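Local atomic coordinates of arylesterase (Sulfolobus solfataricus, PDB entry 5L2P), a protein that hydrolyses aromatic esters and aryl dialkyl phosphates such as phenyl acetate and paraoxon, with a broad specificity that extends to tributyrin. Residues Leu253-Glu258 with Ser273-Gly278; Val180-Phe185 with Val295-Leu300; His281-Leu284 with Arg288-Arg291. One frame throughout, in Å; residues are numbered along the deposited sequence.

How the interactions relate
All three interactions lie in the alpha/beta hydrolase fold, their centres 11 to 13 Å apart. Interaction 2 spans the longest stretch of chain, from strand 178-182 to helix 287-305; interactions 1 and 3 follow one another inside the loop it closes. Interactions 1 and 2 reach the same central sheet, and interactions 2 and 3 share helix 287-305. Side chains join them directly: Val276 of interaction 1 packs on Phe283 and Thr289 of interaction 3. Interaction 3 holds His281 of the inferred catalytic triad, and Val183 of segment 180-185 touches both His281 and Asp251. All three contacts also reach a second subunit.

Interaction 1 of 3, residues Leu253-Glu258 with Ser273-Gly278; sequences LRDQGE and SFRVNG
In the beta-alpha-beta unit formed by strand 242-248, helix 254-266 and strand 271-276 of the alpha/beta hydrolase fold, Arg275 on the last strand reaches back to Glu258 and Arg254 on the first turns of the helix. The axes of helix 254-258 and strand 273-276 run nearly antiparallel, at 164°. They come within 9.9 Å, and long side chains fill the interval. Arg275 holds Glu258 side-on: NE gives a bond of 2.9 Å to Glu258 OE2. Its NH2 gives one of 3.1 Å to Glu258 OE1. Both oxygens use syn lone pairs, and the carboxylate and guanidinium are nearly coplanar, 12° apart, which fixes the rotation of both groups. Glu258 OE2 is also hydrogen-bonded to Thr247 OG1 of the same chain and to Asn277 ND2 of a neighbouring subunit; OE1 forms a salt bridge with Lys193 of another subunit. Arg254 lies flat over one face of the Arg275 guanidinium, planes at 6°, its CD above the middle of the group. The two centres are 4.0 Å apart. Their charges are probably balanced by the carboxylates of Glu258 and Asp255. The bend at chi3 turns the Arg254 guanidinium edge to Asp255. Arg254 NE meets Asp255 OD1 at 3.0 Å from above the carboxylate plane, and Arg254 NH2 reaches the same OD1 at 3.2 Å on the syn side.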
loop_
_atom_site.group_PDB
_atom_site.type_symbol
_atom_site.label_atom_id
_atom_site.label_comp_id
_atom_site.label_asym_id
_atom_site.label_seq_id
_atom_site.Cartn_x
_atom_site.Cartn_y
_atom_site.Cartn_z
ATOM N N LEU A 253 2.314 4.890 13.260
ATOM C CA LEU A 253 1.886 3.745 14.045
ATOM C C LEU A 253 0.698 3.049 13.395
ATOM O O LEU A 253 0.149 2.102 13.991
ATOM C CB LEU A 253 1.470 4.185 15.482
ATOM C CG LEU A 253 2.466 4.976 16.319
ATOM C CD1 LEU A 253 1.842 5.335 17.666
ATOM C CD2 LEU A 253 3.762 4.206 16.521
ATOM N N ARG A 254 0.271 3.532 12.219
ATOM C CA ARG A 254 -0.901 2.968 11.534
ATOM C C ARG A 254 -0.829 1.467 11.349
ATOM O O ARG A 254 -1.753 0.751 11.701
ATOM C CB ARG A 254 -1.083 3.639 10.183
ATOM C CG ARG A 254 -2.301 3.204 9.361
ATOM C CD ARG A 254 -2.192 3.693 7.911
ATOM N NE ARG A 254 -1.187 2.932 7.173
ATOM C CZ ARG A 254 -0.642 3.290 6.030
ATOM N NH1 ARG A 254 -0.977 4.425 5.455
ATOM N NH2 ARG A 254 0.250 2.483 5.453
ATOM N N ASP A 255 0.270 0.981 10.787
ATOM C CA ASP A 255 0.343 -0.443 10.384
ATOM C C ASP A 255 0.395 -1.402 11.566
ATOM O O ASP A 255 -0.253 -2.463 11.529
ATOM C CB ASP A 255 1.496 -0.679 9.405
ATOM C CG ASP A 255 1.213 -0.033 8.009
ATOM O OD1 ASP A 255 0.019 0.206 7.706
ATOM O OD2 ASP A 255 2.158 0.248 7.244
ATOM N N GLN A 256 1.095 -1.051 12.641
ATOM C CA GLN A 256 1.115 -1.879 13.862
ATOM C C GLN A 256 -0.245 -1.966 14.529
ATOM O O GLN A 256 -0.619 -3.036 15.021
ATOM C CB GLN A 256 2.166 -1.405 14.889
ATOM C CG GLN A 256 1.928 -0.065 15.526
ATOM C CD GLN A 256 3.160 0.427 16.275
ATOM O OE1 GLN A 256 3.288 0.278 17.507
ATOM N NE2 GLN A 256 4.081 1.015 15.534
ATOM N N GLY A 257 -0.994 -0.856 14.560
ATOM C CA GLY A 257 -2.365 -0.877 15.062
ATOM C C GLY A 257 -3.273 -1.798 14.238
ATOM O O GLY A 257 -4.026 -2.573 14.777
ATOM N N GLU A 258 -3.230 -1.685 12.927
ATOM C CA GLU A 258 -4.022 -2.560 12.052
ATOM C C GLU A 258 -3.600 -4.034 12.159
ATOM O O GLU A 258 -4.436 -4.889 12.164
ATOM C CB GLU A 258 -3.982 -2.057 10.610
ATOM C CG GLU A 258 -4.733 -0.716 10.462
ATOM C CD GLU A 258 -4.667 -0.117 9.062
ATOM O OE1 GLU A 258 -3.804 -0.516 8.236
ATOM O OE2 GLU A 258 -5.482 0.771 8.776
ATOM N N SER A 273 -12.212 -2.514 13.247
ATOM C CA SER A 273 -10.974 -1.839 12.986
ATOM C C SER A 273 -11.219 -0.936 11.806
ATOM O O SER A 273 -11.622 -1.365 10.729
ATOM C CB SER A 273 -9.885 -2.849 12.639
ATOM O OG SER A 273 -8.702 -2.191 12.224
ATOM N N PHE A 274 -11.011 0.346 11.991
ATOM C CA PHE A 274 -11.148 1.245 10.851
ATOM C C PHE A 274 -10.035 2.238 10.855
ATOM O O PHE A 274 -9.450 2.485 11.882
ATOM C CB PHE A 274 -12.528 1.925 10.771
ATOM C CG PHE A 274 -12.894 2.706 11.975
ATOM C CD1 PHE A 274 -13.531 2.103 13.036
ATOM C CD2 PHE A 274 -12.644 4.074 12.022
ATOM C CE1 PHE A 274 -13.864 2.829 14.155
ATOM C CE2 PHE A 274 -12.972 4.819 13.123
ATOM C CZ PHE A 274 -13.572 4.201 14.200
ATOM N N ARG A 275 -9.714 2.742 9.672
ATOM C CA ARG A 275 -8.645 3.693 9.456
ATOM C C ARG A 275 -9.261 5.034 9.032
ATOM O O ARG A 275 -10.050 5.078 8.086
ATOM C CB ARG A 275 -7.741 3.213 8.361
ATOM C CG ARG A 275 -6.624 4.196 7.979
ATOM C CD ARG A 275 -6.079 3.845 6.575
ATOM N NE ARG A 275 -5.319 2.592 6.550
ATOM C CZ ARG A 275 -4.456 2.281 5.595
ATOM N NH1 ARG A 275 -4.325 3.034 4.535
ATOM N NH2 ARG A 275 -3.686 1.236 5.729
ATOM N N VAL A 276 -8.916 6.110 9.758
ATOM C CA VAL A 276 -9.385 7.455 9.401
ATOM C C VAL A 276 -8.426 8.061 8.363
ATOM O O VAL A 276 -7.233 8.279 8.648
ATOM C CB VAL A 276 -9.459 8.366 10.630
ATOM C CG1 VAL A 276 -9.924 9.765 10.246
ATOM C CG2 VAL A 276 -10.385 7.762 11.693
ATOM N N ASN A 277 -8.935 8.323 7.165
ATOM C CA ASN A 277 -8.090 8.849 6.119
ATOM C C ASN A 277 -7.844 10.378 6.226
ATOM O O ASN A 277 -8.615 11.105 6.812
ATOM C CB ASN A 277 -8.660 8.480 4.748
ATOM C CG ASN A 277 -8.723 6.934 4.493
ATOM O OD1 ASN A 277 -7.841 6.165 4.879
ATOM N ND2 ASN A 277 -9.789 6.498 3.841
ATOM N N GLY A 278 -6.741 10.836 5.633
ATOM C CA GLY A 278 -6.404 12.240 5.532
ATOM C C GLY A 278 -6.046 12.895 6.849
ATOM O O GLY A 278 -6.041 14.123 6.964
#

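Interaction 2 of 3, residues Val180-Phe185 with Val295-Leu300; sequences VPVVPF and VMIGAL
Val180, on strand 178-182, meets Ile297 of helix 287-305 tip to tip. Val180 CG1, placed anti to the backbone N (chi1 -171°), comes within 3.8 Å of Ile297 CG2 and also lies 3.8 Å from Ile297 CD1, so it sits against both ends of the branched side chain. Two residues further along the strand, Val182 again points its side chain at the helix. Val182 CG2 does the touching, 3.9 Å from Ile297 CD1, and the two side chains meet at a slant rather than head-on. The CD1 methyl of Ile297 is therefore shared by both valines, while its CG2 serves Val180. The contact is purely apolar and buried. Phe153 of the adjacent strand 150-155 packs against all three residues, and Leu101 of helix 95-105 adds to the surroundings of Ile297. Past Val182 the chain leaves the sheet, and Val183 lies against Asp251 and His281 of the inferred catalytic triad. A helix laid on one face of a largely parallel sheet, with alternate strand residues turned to it, is the layered construction of the alpha/beta hydrolase fold.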
loop_
_atom_site.group_PDB
_atom_site.type_symbol
_atom_site.label_atom_id
_atom_site.label_comp_id
_atom_site.label_asym_id
_atom_site.label_seq_id
_atom_site.Cartn_x
_atom_site.Cartn_y
_atom_site.Cartn_z
ATOM N N VAL A 180 -10.857 -0.097 23.669
ATOM C CA VAL A 180 -10.822 0.837 22.571
ATOM C C VAL A 180 -9.474 1.538 22.480
ATOM O O VAL A 180 -9.341 2.676 22.902
ATOM C CB VAL A 180 -11.956 1.866 22.686
ATOM C CG1 VAL A 180 -12.057 2.717 21.428
ATOM C CG2 VAL A 180 -13.278 1.140 22.893
ATOM N N PRO A 181 -8.466 0.849 21.902
ATOM C CA PRO A 181 -7.200 1.509 21.616
ATOM C C PRO A 181 -7.290 2.343 20.354
ATOM O O PRO A 181 -7.542 1.821 19.259
ATOM C CB PRO A 181 -6.219 0.343 21.444
ATOM C CG PRO A 181 -7.060 -0.816 21.065
ATOM C CD PRO A 181 -8.457 -0.574 21.513
ATOM N N VAL A 182 -7.083 3.644 20.512
ATOM C CA VAL A 182 -7.080 4.563 19.397
ATOM C C VAL A 182 -5.621 4.920 19.095
ATOM O O VAL A 182 -4.834 5.267 19.983
ATOM C CB VAL A 182 -7.859 5.817 19.763
ATOM C CG1 VAL A 182 -7.800 6.856 18.641
ATOM C CG2 VAL A 182 -9.287 5.443 20.095
ATOM N N VAL A 183 -5.272 4.845 17.823
ATOM C CA VAL A 183 -3.904 5.031 17.369
ATOM C C VAL A 183 -2.827 4.495 18.342
ATOM O O VAL A 183 -1.828 5.151 18.583
ATOM C CB VAL A 183 -3.649 6.497 16.960
ATOM C CG1 VAL A 183 -4.575 6.863 15.778
ATOM C CG2 VAL A 183 -3.839 7.459 18.155
ATOM N N PRO A 184 -2.976 3.256 18.788
ATOM C CA PRO A 184 -2.062 2.704 19.753
ATOM C C PRO A 184 -0.629 2.413 19.299
ATOM O O PRO A 184 -0.372 2.103 18.119
ATOM C CB PRO A 184 -2.714 1.331 20.065
ATOM C CG PRO A 184 -3.318 0.915 18.774
ATOM C CD PRO A 184 -3.817 2.197 18.155
ATOM N N PHE A 185 0.284 2.462 20.265
ATOM C CA PHE A 185 1.600 1.818 20.154
ATOM C C PHE A 185 1.498 0.400 20.709
ATOM O O PHE A 185 1.139 0.207 21.871
ATOM C CB PHE A 185 2.649 2.617 20.935
ATOM C CG PHE A 185 4.010 1.998 20.942
ATOM C CD1 PHE A 185 4.324 0.953 21.821
ATOM C CD2 PHE A 185 4.994 2.438 20.071
ATOM C CE1 PHE A 185 5.602 0.380 21.833
ATOM C CE2 PHE A 185 6.259 1.847 20.083
ATOM C CZ PHE A 185 6.550 0.822 20.968
ATOM N N VAL A 295 -17.426 10.464 19.097
ATOM C CA VAL A 295 -18.872 10.239 19.036
ATOM C C VAL A 295 -19.228 8.863 18.444
ATOM O O VAL A 295 -20.124 8.189 18.956
ATOM C CB VAL A 295 -19.564 11.364 18.228
ATOM C CG1 VAL A 295 -20.976 11.014 17.821
ATOM C CG2 VAL A 295 -19.596 12.629 19.051
ATOM N N MET A 296 -18.530 8.480 17.378
ATOM C CA MET A 296 -18.709 7.118 16.787
ATOM C C MET A 296 -18.427 6.008 17.810
ATOM O O MET A 296 -19.203 5.043 17.969
ATOM C CB MET A 296 -17.791 6.914 15.567
ATOM C CG MET A 296 -18.218 7.734 14.383
ATOM S SD MET A 296 -17.362 7.364 12.856
ATOM C CE MET A 296 -15.722 7.874 13.264
ATOM N N ILE A 297 -17.296 6.153 18.497
ATOM C CA ILE A 297 -16.899 5.186 19.494
ATOM C C ILE A 297 -17.937 5.116 20.590
ATOM O O ILE A 297 -18.265 4.028 21.040
ATOM C CB ILE A 297 -15.519 5.522 20.057
ATOM C CG1 ILE A 297 -14.424 5.194 19.026
ATOM C CG2 ILE A 297 -15.251 4.791 21.366
ATOM C CD1 ILE A 297 -13.049 5.794 19.355
ATOM N N GLY A 298 -18.422 6.276 21.053
ATOM C CA GLY A 298 -19.448 6.339 22.097
ATOM C C GLY A 298 -20.737 5.623 21.716
ATOM O O GLY A 298 -21.324 4.913 22.528
ATOM N N ALA A 299 -21.167 5.813 20.478
ATOM C CA ALA A 299 -22.349 5.134 19.965
ATOM C C ALA A 299 -22.208 3.591 20.008
ATOM O O ALA A 299 -23.157 2.888 20.332
ATOM C CB ALA A 299 -22.641 5.578 18.539
ATOM N N LEU A 300 -21.025 3.091 19.681
ATOM C CA LEU A 300 -20.747 1.664 19.728
ATOM C C LEU A 300 -20.656 1.127 21.129
ATOM O O LEU A 300 -21.187 0.065 21.410
ATOM C CB LEU A 300 -19.451 1.339 18.978
ATOM C CG LEU A 300 -19.520 1.576 17.462
ATOM C CD1 LEU A 300 -18.134 1.363 16.862
ATOM C CD2 LEU A 300 -20.553 0.665 16.815
#

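Interaction 3 of 3, residues His281-Leu284 with Arg288-Arg291; sequences HAFL and RTSR
Thr289 OG1, in the first turn of helix 287-305, is hydrogen-bonded to OG of Ser286, the residue just before the helix, while the other branch of Thr289 faces Phe283. Thr289 CG2, anti to the backbone N, stands 4.2 Å from Phe283 CD1, and the two side chains run at about a right angle. The methyl approaches the ring obliquely. Ser290 completes the contact through its backbone and CB: Phe283 CB lies 4.2 Å from Ser290 N and 4.3 Å from Ser290 CB. The CA atoms of Phe283 and Ser290 are 5.6 Å apart, so the loop passes close to the helix that follows it. Phe283 has a left-handed backbone conformation (phi 63°), as does Ala282 before it; these two residues turn the chain after His281, so that the Phe283 side chain points at the helix. His281 ND1 is bonded to Asp251 OD2 and its NE2 to Ser156 OG, the relay expected of the inferred Ser-His-Asp triad. Ala282 CB lies over one face of the imidazole, toward its rim. Phe283 packs on Val246 and Ala248 of strand 242-248 and on Val276 of strand 271-276. Its side chain thus lies between the sheet and helix 287-305, while Ser290 packs on Ile97 of helix 95-105.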
loop_
_atom_site.group_PDB
_atom_site.type_symbol
_atom_site.label_atom_id
_atom_site.label_comp_id
_atom_site.label_asym_id
_atom_site.label_seq_id
_atom_site.Cartn_x
_atom_site.Cartn_y
_atom_site.Cartn_z
ATOM N N HIS A 281 -1.488 11.354 13.231
ATOM C CA HIS A 281 -1.625 10.716 14.530
ATOM C C HIS A 281 -2.515 11.511 15.480
ATOM O O HIS A 281 -2.351 12.720 15.657
ATOM C CB HIS A 281 -0.244 10.537 15.135
ATOM C CG HIS A 281 -0.252 9.961 16.509
ATOM N ND1 HIS A 281 -0.503 8.630 16.766
ATOM C CD2 HIS A 281 -0.028 10.539 17.710
ATOM C CE1 HIS A 281 -0.426 8.412 18.065
ATOM N NE2 HIS A 281 -0.152 9.558 18.664
ATOM N N ALA A 282 -3.471 10.803 16.069
ATOM C CA ALA A 282 -4.403 11.384 17.073
ATOM C C ALA A 282 -5.348 12.466 16.516
ATOM O O ALA A 282 -6.011 13.122 17.258
ATOM C CB ALA A 282 -3.627 11.866 18.269
ATOM N N PHE A 283 -5.417 12.599 15.201
ATOM C CA PHE A 283 -6.314 13.539 14.531
ATOM C C PHE A 283 -5.998 14.992 14.875
ATOM O O PHE A 283 -6.855 15.846 14.865
ATOM C CB PHE A 283 -7.781 13.169 14.788
ATOM C CG PHE A 283 -8.024 11.672 14.798
ATOM C CD1 PHE A 283 -7.818 10.902 13.674
ATOM C CD2 PHE A 283 -8.404 11.024 15.966
ATOM C CE1 PHE A 283 -8.005 9.527 13.687
ATOM C CE2 PHE A 283 -8.586 9.649 15.995
ATOM C CZ PHE A 283 -8.384 8.899 14.846
ATOM N N LEU A 284 -4.722 15.262 15.130
ATOM C CA LEU A 284 -4.249 16.593 15.443
ATOM C C LEU A 284 -4.389 17.539 14.274
ATOM O O LEU A 284 -4.127 17.171 13.125
ATOM C CB LEU A 284 -2.805 16.516 15.922
ATOM C CG LEU A 284 -2.812 16.051 17.388
ATOM C CD1 LEU A 284 -1.587 15.203 17.715
ATOM C CD2 LEU A 284 -2.957 17.231 18.371
ATOM N N ARG A 288 -12.676 18.769 14.438
ATOM C CA ARG A 288 -13.907 18.173 13.881
ATOM C C ARG A 288 -13.790 16.636 13.782
ATOM O O ARG A 288 -14.661 15.915 14.245
ATOM C CB ARG A 288 -14.241 18.753 12.483
ATOM C CG ARG A 288 -15.483 18.122 11.826
ATOM C CD ARG A 288 -15.769 18.615 10.389
ATOM N NE ARG A 288 -14.544 18.658 9.587
ATOM C CZ ARG A 288 -13.959 17.611 8.979
ATOM N NH1 ARG A 288 -14.484 16.361 9.029
ATOM N NH2 ARG A 288 -12.835 17.810 8.308
ATOM N N THR A 289 -12.706 16.152 13.184
ATOM C CA THR A 289 -12.462 14.701 13.099
ATOM C C THR A 289 -12.310 14.036 14.463
ATOM O O THR A 289 -12.824 12.936 14.711
ATOM C CB THR A 289 -11.209 14.399 12.284
ATOM O OG1 THR A 289 -11.322 15.020 11.017
ATOM C CG2 THR A 289 -11.070 12.949 12.046
ATOM N N SER A 290 -11.613 14.719 15.367
ATOM C CA SER A 290 -11.389 14.211 16.715
ATOM C C SER A 290 -12.715 14.017 17.451
ATOM O O SER A 290 -12.929 13.043 18.161
ATOM C CB SER A 290 -10.488 15.168 17.471
ATOM O OG SER A 290 -10.299 14.690 18.790
ATOM N N ARG A 291 -13.614 14.950 17.239
ATOM C CA ARG A 291 -14.928 14.865 17.841
ATOM C C ARG A 291 -15.750 13.704 17.252
ATOM O O ARG A 291 -16.363 12.915 17.980
ATOM C CB ARG A 291 -15.692 16.194 17.671
ATOM C CG ARG A 291 -17.094 16.143 18.210
ATOM C CD ARG A 291 -17.793 17.431 17.930
ATOM N NE ARG A 291 -17.245 18.478 18.787
ATOM C CZ ARG A 291 -17.612 18.684 20.061
ATOM N NH1 ARG A 291 -18.519 17.907 20.650
ATOM N NH2 ARG A 291 -17.060 19.676 20.747
#